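Local coordinates for protein lectin (PDB 3V6N) that agglutinates red blood cells as a chickpea seed albumin of hemopexin fold, a four-bladed beta-propeller that binds calcium and sodium ions, at residues F10-N15 / Y88-D93; G166-A171 / G190-R195; K181-Y186 / F198-T203. All blocks are in the same frame, centred on the assembly; numbering follows the deposited sequence.

Contact 1 of 3, residues F10-N15 / Y88-D93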
loop_
_atom_site.group_PDB
_atom_site.type_symbol
_atom_site.label_atom_id
_atom_site.label_comp_id
_atom_site.label_asym_id
_atom_site.label_seq_id
_atom_site.Cartn_x
_atom_site.Cartn_y
_atom_site.Cartn_z
ATOM N N PHE A 10 10.017 -17.851 2.817
ATOM C CA PHE A 10 9.869 -18.666 1.615
ATOM C C PHE A 10 11.162 -19.420 1.308
ATOM O O PHE A 10 12.266 -18.953 1.611
ATOM C CB PHE A 10 9.320 -17.862 0.414
ATOM C CG PHE A 10 10.291 -16.858 -0.188
ATOM C CD1 PHE A 10 10.271 -15.517 0.212
ATOM C CD2 PHE A 10 11.176 -17.235 -1.203
ATOM C CE1 PHE A 10 11.127 -14.587 -0.368
ATOM C CE2 PHE A 10 12.055 -16.307 -1.767
ATOM C CZ PHE A 10 12.025 -14.978 -1.355
ATOM N N ARG A 11 11.003 -20.604 0.742
ATOM C CA ARG A 11 12.110 -21.429 0.300
ATOM C C ARG A 11 12.743 -20.788 -0.930
ATOM O O ARG A 11 12.022 -20.382 -1.838
ATOM C CB ARG A 11 11.551 -22.801 -0.096
ATOM C CG ARG A 11 12.599 -23.789 -0.566
ATOM C CD ARG A 11 11.995 -25.114 -0.983
ATOM N NE ARG A 11 10.964 -24.952 -2.009
ATOM C CZ ARG A 11 10.078 -25.889 -2.307
ATOM N NH1 ARG A 11 10.097 -27.050 -1.641
ATOM N NH2 ARG A 11 9.161 -25.665 -3.242
ATOM N N SER A 12 14.070 -20.687 -0.956
ATOM C CA SER A 12 14.799 -20.284 -2.170
ATOM C C SER A 12 14.887 -21.398 -3.216
ATOM O O SER A 12 14.784 -22.587 -2.888
ATOM C CB SER A 12 16.220 -19.866 -1.826
ATOM O OG SER A 12 16.878 -19.329 -2.971
ATOM N N SER A 13 15.101 -21.008 -4.473
ATOM C CA SER A 13 15.447 -21.980 -5.531
ATOM C C SER A 13 16.867 -22.542 -5.358
ATOM O O SER A 13 17.190 -23.592 -5.916
ATOM C CB SER A 13 15.326 -21.358 -6.919
ATOM O OG SER A 13 16.272 -20.297 -7.047
ATOM N N ARG A 14 17.724 -21.839 -4.618
ATOM C CA ARG A 14 19.018 -22.411 -4.215
ATOM C C ARG A 14 18.831 -23.493 -3.119
ATOM O O ARG A 14 18.113 -23.264 -2.133
ATOM C CB ARG A 14 19.964 -21.314 -3.716
ATOM C CG ARG A 14 20.195 -20.184 -4.719
ATOM C CD ARG A 14 21.067 -20.708 -5.844
ATOM N NE ARG A 14 21.305 -19.722 -6.894
ATOM C CZ ARG A 14 22.389 -18.961 -6.977
ATOM N NH1 ARG A 14 23.350 -19.046 -6.059
ATOM N NH2 ARG A 14 22.504 -18.114 -7.990
ATOM N N ASN A 15 19.479 -24.647 -3.313
ATOM C CA ASN A 15 19.451 -25.765 -2.366
ATOM C C ASN A 15 19.695 -25.341 -0.918
ATOM O O ASN A 15 20.670 -24.648 -0.626
ATOM C CB ASN A 15 20.494 -26.846 -2.756
ATOM C CG ASN A 15 20.193 -27.525 -4.101
ATOM O OD1 ASN A 15 19.084 -27.435 -4.628
ATOM N ND2 ASN A 15 21.200 -28.227 -4.661
ATOM N N TYR A 88 12.890 -12.594 -7.015
ATOM C CA TYR A 88 13.807 -12.342 -5.895
ATOM C C TYR A 88 15.287 -12.589 -6.243
ATOM O O TYR A 88 16.172 -12.374 -5.405
ATOM C CB TYR A 88 13.381 -13.104 -4.622
ATOM C CG TYR A 88 13.306 -14.619 -4.760
ATOM C CD1 TYR A 88 12.103 -15.248 -5.121
ATOM C CD2 TYR A 88 14.422 -15.427 -4.509
ATOM C CE1 TYR A 88 12.018 -16.616 -5.244
ATOM C CE2 TYR A 88 14.356 -16.807 -4.644
ATOM C CZ TYR A 88 13.154 -17.397 -4.999
ATOM O OH TYR A 88 13.058 -18.763 -5.122
ATOM N N ALA A 89 15.541 -13.039 -7.477
ATOM C CA ALA A 89 16.888 -13.029 -8.074
ATOM C C ALA A 89 17.998 -13.365 -7.074
ATOM O O ALA A 89 18.801 -12.497 -6.735
ATOM C CB ALA A 89 17.158 -11.664 -8.705
ATOM N N PRO A 90 18.048 -14.629 -6.616
ATOM C CA PRO A 90 18.896 -15.031 -5.494
ATOM C C PRO A 90 20.355 -14.658 -5.676
ATOM O O PRO A 90 20.934 -14.934 -6.735
ATOM C CB PRO A 90 18.776 -16.559 -5.480
ATOM C CG PRO A 90 17.560 -16.881 -6.267
ATOM C CD PRO A 90 17.379 -15.776 -7.257
ATOM N N HIS A 91 20.943 -14.031 -4.659
ATOM C CA HIS A 91 22.386 -13.735 -4.655
ATOM C C HIS A 91 22.794 -12.710 -5.677
ATOM O O HIS A 91 23.969 -12.617 -6.019
ATOM C CB HIS A 91 23.209 -15.008 -4.882
ATOM C CG HIS A 91 23.068 -16.026 -3.784
ATOM N ND1 HIS A 91 24.074 -16.331 -2.949
ATOM C CD2 HIS A 91 21.980 -16.808 -3.392
ATOM C CE1 HIS A 91 23.659 -17.265 -2.070
ATOM N NE2 HIS A 91 22.378 -17.554 -2.343
ATOM N N SER A 92 21.840 -11.937 -6.187
ATOM C CA SER A 92 22.166 -10.923 -7.188
ATOM C C SER A 92 21.466 -9.593 -6.948
ATOM O O SER A 92 20.776 -9.400 -5.938
ATOM C CB SER A 92 21.910 -11.434 -8.619
ATOM O OG SER A 92 20.543 -11.323 -8.978
ATOM N N ASP A 93 21.672 -8.693 -7.905
ATOM C CA ASP A 93 21.218 -7.315 -7.876
ATOM C C ASP A 93 19.848 -7.190 -8.533
ATOM O O ASP A 93 19.193 -6.168 -8.422
ATOM C CB ASP A 93 22.210 -6.486 -8.698
ATOM C CG ASP A 93 22.760 -5.295 -7.938
ATOM O OD1 ASP A 93 22.562 -5.224 -6.700
ATOM O OD2 ASP A 93 23.415 -4.443 -8.585
#
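F10 and Y88 meet at the seam between two blades of the four-bladed beta-propeller, F10 at the end of strand 6-11 and Y88 in the loop that follows strand 82-87 of the next sheet. Their edge-to-face pair is the tight half of the contact. The rim of F10 points into the face of Y88, CE2 of F10 standing 3.3 Å above the middle of the Y88 ring, with the centroids 4.6 Å apart and the planes inclined at 59°. Both CG atoms lie between their own backbone N and carbonyl carbon, and the two side chains run past each other in opposite directions. The phenol end is polar: Y88 OH bonds to D69 and also takes a weak bond from S13 N (3.1 Å), which arrives at the ring's edge. Next to it P90 fills in, its CG 3.7 Å from S13 OG, a hydroxyl that N73 engages. S12 OG accepts the backbone N of R14, an ST turn that follows the strand.

The solvent side is looser: R14 and H91 are both exposed. R14, bent at chi2 (-72°), passes P90 and lays its guanidinium flat on the imidazole of H91, the planes only 10° apart. H91 NE2 is hydrogen-bonded to E17, next to the ring atom that NH1 overlies. The overlap is offset toward the imidazole rim, where R14 NH1 sits 3.7 Å from H91 CD2.

Contact 2 of 3, residues G166-A171 / G190-R195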
loop_
_atom_site.group_PDB
_atom_site.type_symbol
_atom_site.label_atom_id
_atom_site.label_comp_id
_atom_site.label_asym_id
_atom_site.label_seq_id
_atom_site.Cartn_x
_atom_site.Cartn_y
_atom_site.Cartn_z
ATOM N N GLY A 166 -4.212 -29.830 19.797
ATOM C CA GLY A 166 -3.587 -29.814 21.120
ATOM C C GLY A 166 -2.212 -29.176 21.185
ATOM O O GLY A 166 -1.589 -29.165 22.241
ATOM N N THR A 167 -1.725 -28.654 20.056
ATOM C CA THR A 167 -0.456 -27.916 20.017
ATOM C C THR A 167 -0.769 -26.424 19.894
ATOM O O THR A 167 -1.910 -26.062 19.623
ATOM C CB THR A 167 0.456 -28.356 18.841
ATOM O OG1 THR A 167 -0.028 -27.795 17.613
ATOM C CG2 THR A 167 0.525 -29.889 18.720
ATOM N N ILE A 168 0.238 -25.565 20.078
ATOM C CA ILE A 168 0.074 -24.108 19.892
ATOM C C ILE A 168 -0.338 -23.702 18.461
ATOM O O ILE A 168 -0.855 -22.601 18.245
ATOM C CB ILE A 168 1.344 -23.302 20.301
ATOM C CG1 ILE A 168 2.548 -23.688 19.425
ATOM C CG2 ILE A 168 1.651 -23.482 21.786
ATOM C CD1 ILE A 168 3.763 -22.801 19.614
ATOM N N PHE A 169 -0.122 -24.587 17.495
ATOM C CA PHE A 169 -0.440 -24.297 16.095
ATOM C C PHE A 169 -1.914 -24.492 15.727
ATOM O O PHE A 169 -2.336 -24.138 14.622
ATOM C CB PHE A 169 0.448 -25.140 15.171
ATOM C CG PHE A 169 1.913 -24.864 15.332
ATOM C CD1 PHE A 169 2.470 -23.673 14.852
ATOM C CD2 PHE A 169 2.741 -25.781 15.982
ATOM C CE1 PHE A 169 3.825 -23.415 15.004
ATOM C CE2 PHE A 169 4.100 -25.524 16.131
ATOM C CZ PHE A 169 4.642 -24.340 15.646
ATOM N N GLU A 170 -2.689 -25.039 16.658
ATOM C CA GLU A 170 -4.085 -25.360 16.418
ATOM C C GLU A 170 -4.911 -24.126 16.036
ATOM O O GLU A 170 -5.790 -24.202 15.184
ATOM C CB GLU A 170 -4.671 -26.031 17.664
ATOM C CG GLU A 170 -5.903 -26.875 17.418
ATOM C CD GLU A 170 -6.631 -27.223 18.702
ATOM O OE1 GLU A 170 -5.967 -27.575 19.706
ATOM O OE2 GLU A 170 -7.879 -27.141 18.700
ATOM N N ALA A 171 -4.619 -22.991 16.654
ATOM C CA ALA A 171 -5.378 -21.771 16.383
ATOM C C ALA A 171 -4.641 -20.787 15.477
ATOM O O ALA A 171 -5.111 -19.677 15.267
ATOM C CB ALA A 171 -5.791 -21.093 17.685
ATOM N N GLY A 190 5.911 -17.703 17.554
ATOM C CA GLY A 190 6.680 -17.199 18.689
ATOM C C GLY A 190 8.072 -17.787 18.642
ATOM O O GLY A 190 8.696 -17.805 17.589
ATOM N N GLU A 191 8.545 -18.305 19.775
ATOM C CA GLU A 191 9.880 -18.905 19.843
ATOM C C GLU A 191 9.923 -20.358 19.352
ATOM O O GLU A 191 10.980 -20.998 19.421
ATOM C CB GLU A 191 10.453 -18.798 21.269
ATOM C CG GLU A 191 9.666 -19.564 22.331
ATOM C CD GLU A 191 9.853 -19.023 23.750
ATOM O OE1 GLU A 191 9.209 -19.568 24.683
ATOM O OE2 GLU A 191 10.626 -18.055 23.947
ATOM N N TYR A 192 8.790 -20.863 18.854
ATOM C CA TYR A 192 8.657 -22.271 18.486
ATOM C C TYR A 192 8.549 -22.539 16.986
ATOM O O TYR A 192 8.113 -21.692 16.215
ATOM C CB TYR A 192 7.446 -22.910 19.188
ATOM C CG TYR A 192 7.479 -22.770 20.693
ATOM C CD1 TYR A 192 8.476 -23.395 21.451
ATOM C CD2 TYR A 192 6.527 -22.000 21.361
ATOM C CE1 TYR A 192 8.511 -23.263 22.836
ATOM C CE2 TYR A 192 6.552 -21.867 22.743
ATOM C CZ TYR A 192 7.549 -22.493 23.473
ATOM O OH TYR A 192 7.579 -22.355 24.837
ATOM N N TYR A 193 8.926 -23.752 16.611
ATOM C CA TYR A 193 8.723 -24.277 15.277
ATOM C C TYR A 193 8.276 -25.734 15.398
ATOM O O TYR A 193 8.487 -26.378 16.433
ATOM C CB TYR A 193 10.020 -24.198 14.441
ATOM C CG TYR A 193 10.972 -25.358 14.697
ATOM C CD1 TYR A 193 11.810 -25.365 15.828
ATOM C CD2 TYR A 193 11.010 -26.464 13.843
ATOM C CE1 TYR A 193 12.662 -26.431 16.083
ATOM C CE2 TYR A 193 11.868 -27.530 14.093
ATOM C CZ TYR A 193 12.686 -27.506 15.209
ATOM O OH TYR A 193 13.535 -28.569 15.472
ATOM N N ALA A 194 7.640 -26.233 14.342
ATOM C CA ALA A 194 7.456 -27.662 14.137
ATOM C C ALA A 194 7.891 -27.995 12.723
ATOM O O ALA A 194 7.630 -27.230 11.790
ATOM C CB ALA A 194 6.000 -28.049 14.327
ATOM N N ARG A 195 8.564 -29.126 12.575
ATOM C CA ARG A 195 8.857 -29.681 11.272
ATOM C C ARG A 195 7.812 -30.759 11.036
ATOM O O ARG A 195 7.797 -31.748 11.742
ATOM C CB ARG A 195 10.279 -30.246 11.252
ATOM C CG ARG A 195 10.759 -30.785 9.910
ATOM C CD ARG A 195 12.254 -31.106 9.953
ATOM N NE ARG A 195 12.584 -31.934 11.108
ATOM C CZ ARG A 195 12.790 -33.248 11.078
ATOM N NH1 ARG A 195 12.736 -33.919 9.936
ATOM N NH2 ARG A 195 13.071 -33.893 12.198
#
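I168 and F169 reach across to strand 192-197, while bonds among the neighbouring residues hold the loop in its bend. G166 comes first: its backbone N bonds to E170 OE1 at 2.9 Å, entering from above the carboxylate plane, tying the start of the bend to its far side. T167 follows with an ST turn, its OG1 accepting F169 N at 3.2 Å while also bonding to L164. I168 extends its CG1 branch (chi2 171°) across Y192 at about a right angle, and CD1 touches Y192 CD2 at 3.4 Å and Y192 CB at 3.7 Å. The same branch rests over one face of the F169 ring. F169 goes deeper: its outer carbons do the touching, CE2 lying 3.6 Å from A194 CB and CZ 3.9 Å from the carbonyl carbon of Y193. E170 closes the bend, its backbone N bonding to T167 O. Across the segments the contact is apolar; K189 NZ bonds to I168 O, linking loop to sheet. In the blade, this loop between helix 157-160 and strand 175-178 lies against one side of the sheet, where F169 also packs on L187 and K189 of strand 184-189 and on V210 of strand 210-212.

Contact 3 of 3, residues K181-Y186 / F198-T203. With SO4 (sulfate ion), chain H.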
loop_
_atom_site.group_PDB
_atom_site.type_symbol
_atom_site.label_atom_id
_atom_site.label_comp_id
_atom_site.label_asym_id
_atom_site.label_seq_id
_atom_site.Cartn_x
_atom_site.Cartn_y
_atom_site.Cartn_z
ATOM N N LYS A 181 13.630 -30.842 1.270
ATOM C CA LYS A 181 13.353 -32.274 1.453
ATOM C C LYS A 181 11.866 -32.507 1.199
ATOM O O LYS A 181 11.017 -31.894 1.860
ATOM C CB LYS A 181 13.752 -32.753 2.854
ATOM C CG LYS A 181 15.217 -32.513 3.214
ATOM C CD LYS A 181 16.185 -33.153 2.206
ATOM C CE LYS A 181 17.652 -32.811 2.480
ATOM N NZ LYS A 181 18.173 -33.369 3.770
ATOM N N THR A 182 11.563 -33.360 0.217
ATOM C CA THR A 182 10.180 -33.595 -0.245
ATOM C C THR A 182 9.187 -33.844 0.889
ATOM O O THR A 182 9.441 -34.633 1.783
ATOM C CB THR A 182 10.101 -34.778 -1.241
ATOM O OG1 THR A 182 10.891 -34.476 -2.390
ATOM C CG2 THR A 182 8.667 -35.027 -1.696
ATOM N N ASN A 183 8.060 -33.146 0.822
ATOM C CA ASN A 183 6.924 -33.342 1.725
ATOM C C ASN A 183 7.218 -32.965 3.178
ATOM O O ASN A 183 6.574 -33.469 4.095
ATOM C CB ASN A 183 6.365 -34.777 1.611
ATOM C CG ASN A 183 5.612 -35.023 0.304
ATOM O OD1 ASN A 183 5.084 -34.098 -0.325
ATOM N ND2 ASN A 183 5.546 -36.283 -0.101
ATOM N N GLU A 184 8.198 -32.087 3.384
ATOM C CA GLU A 184 8.416 -31.472 4.692
ATOM C C GLU A 184 8.253 -29.966 4.607
ATOM O O GLU A 184 8.489 -29.353 3.558
ATOM C CB GLU A 184 9.790 -31.812 5.277
ATOM C CG GLU A 184 9.910 -33.247 5.756
ATOM C CD GLU A 184 11.201 -33.540 6.491
ATOM O OE1 GLU A 184 11.951 -32.604 6.892
ATOM O OE2 GLU A 184 11.456 -34.743 6.689
ATOM N N ALA A 185 7.843 -29.393 5.729
ATOM C CA ALA A 185 7.595 -27.979 5.851
ATOM C C ALA A 185 7.858 -27.578 7.297
ATOM O O ALA A 185 7.769 -28.413 8.214
ATOM C CB ALA A 185 6.164 -27.662 5.448
ATOM N N TYR A 186 8.193 -26.309 7.491
ATOM C CA TYR A 186 8.394 -25.750 8.810
ATOM C C TYR A 186 7.268 -24.773 9.124
ATOM O O TYR A 186 6.884 -23.960 8.277
ATOM C CB TYR A 186 9.738 -25.027 8.899
ATOM C CG TYR A 186 10.952 -25.916 8.681
ATOM C CD1 TYR A 186 11.637 -26.486 9.762
ATOM C CD2 TYR A 186 11.415 -26.188 7.396
ATOM C CE1 TYR A 186 12.751 -27.300 9.559
ATOM C CE2 TYR A 186 12.516 -26.999 7.193
ATOM C CZ TYR A 186 13.185 -27.544 8.273
ATOM O OH TYR A 186 14.284 -28.337 8.045
ATOM N N PHE A 198 3.974 -33.948 5.322
ATOM C CA PHE A 198 2.609 -33.859 4.790
ATOM C C PHE A 198 2.493 -34.653 3.486
ATOM O O PHE A 198 3.485 -34.843 2.778
ATOM C CB PHE A 198 2.154 -32.383 4.614
ATOM C CG PHE A 198 2.920 -31.622 3.550
ATOM C CD1 PHE A 198 4.151 -31.043 3.834
ATOM C CD2 PHE A 198 2.409 -31.495 2.259
ATOM C CE1 PHE A 198 4.863 -30.360 2.852
ATOM C CE2 PHE A 198 3.108 -30.814 1.272
ATOM C CZ PHE A 198 4.341 -30.245 1.566
ATOM N N THR A 199 1.284 -35.147 3.218
ATOM C CA THR A 199 0.928 -35.755 1.935
ATOM C C THR A 199 -0.310 -35.040 1.397
ATOM O O THR A 199 -1.385 -35.119 1.999
ATOM C CB THR A 199 0.637 -37.261 2.079
ATOM O OG1 THR A 199 1.804 -37.919 2.582
ATOM C CG2 THR A 199 0.241 -37.882 0.723
ATOM N N PRO A 200 -0.152 -34.310 0.280
ATOM C CA PRO A 200 -1.232 -33.533 -0.334
ATOM C C PRO A 200 -2.487 -34.370 -0.555
ATOM O O PRO A 200 -2.404 -35.476 -1.099
ATOM C CB PRO A 200 -0.633 -33.121 -1.683
ATOM C CG PRO A 200 0.831 -33.037 -1.415
ATOM C CD PRO A 200 1.125 -34.139 -0.438
ATOM N N GLY A 201 -3.630 -33.848 -0.107
ATOM C CA GLY A 201 -4.922 -34.495 -0.315
ATOM C C GLY A 201 -5.212 -35.636 0.647
ATOM O O GLY A 201 -6.282 -36.242 0.591
ATOM N N SER A 202 -4.272 -35.924 1.542
ATOM C CA SER A 202 -4.456 -37.008 2.506
ATOM C C SER A 202 -4.321 -36.518 3.944
ATOM O O SER A 202 -3.303 -35.939 4.319
ATOM C CB SER A 202 -3.484 -38.156 2.219
ATOM O OG SER A 202 -3.393 -39.042 3.320
ATOM N N THR A 203 -5.370 -36.749 4.731
ATOM C CA THR A 203 -5.388 -36.408 6.152
ATOM C C THR A 203 -4.428 -37.337 6.906
ATOM O O THR A 203 -4.818 -38.371 7.453
ATOM C CB THR A 203 -6.833 -36.408 6.732
ATOM O OG1 THR A 203 -6.798 -36.590 8.152
ATOM C CG2 THR A 203 -7.697 -37.515 6.111
HETATM S S SO4 H . -4.708 -31.339 2.709
HETATM O O1 SO4 H . -5.225 -32.604 3.271
HETATM O O2 SO4 H . -4.006 -31.590 1.441
HETATM O O3 SO4 H . -5.836 -30.424 2.496
HETATM O O4 SO4 H . -3.772 -30.880 3.744
#
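N183 O accepts the backbone N-H of F198 at 2.9 Å, a fairly straight bond (161°) that joins the two segments just beyond the paired strands 184-189 and 192-197. With chi1 at 67°, CG of F198 lies between its own backbone N and carbonyl carbon, and the ring presents one face to the N183 backbone, with N183 CA 3.8 Å from its plane, offset toward the rim, as a CH-pi contact. F198 CE1 comes within 3.5 Å of N183 C, and A185 CB approaches CE1 obliquely at 4.0 Å, from across the ring plane from N183 CA. The N183 side chain passes the F198 carbonyl, its CB 3.1 Å from F198 O, and crosses P200 at about a right angle with OD1 4.0 Å from P200 CD. Its amide oxygen is engaged by T127 in a neighbouring blade, while F124 of that blade meets the F198 ring edge-to-face.

Each segment contains a type II turn, K181 to E184 and T199 to S202, with N183 and G201 at the third position, where phi is positive. The second turn presents G201 N to a sulfate, probably from the crystallisation liquor, bonding to its O2 at 2.8 Å; Y133 and Y140 bind the same ion. Strands 184-189 and 192-197 are inner neighbours in the four-stranded antiparallel sheet of a blade, the repeating unit of the hemopexin-type four-bladed beta-propeller.

Contact 1 joins two blades, whereas contacts 2 and 3 lie within a single one and interleave along the chain. The latter pair have centres about 17 Å apart and meet in their sheet, where R195 NH1 and E184 OE1 form a long, weak ion pair at 3.4 Å. Contact 1 approaches contact 3 to about 6 Å between nearest atoms, and R11 bonds to the S179 carbonyl just ahead of 181-186. Its centre is about 27 Å from that of contact 2, on the opposite side of the chain's centre. The bound ions lie between: the F10 side chain is about 5 Å from sodium, that of A185 about 9 Å, and that of F169 about 11 Å from calcium, which D174 helps to bind.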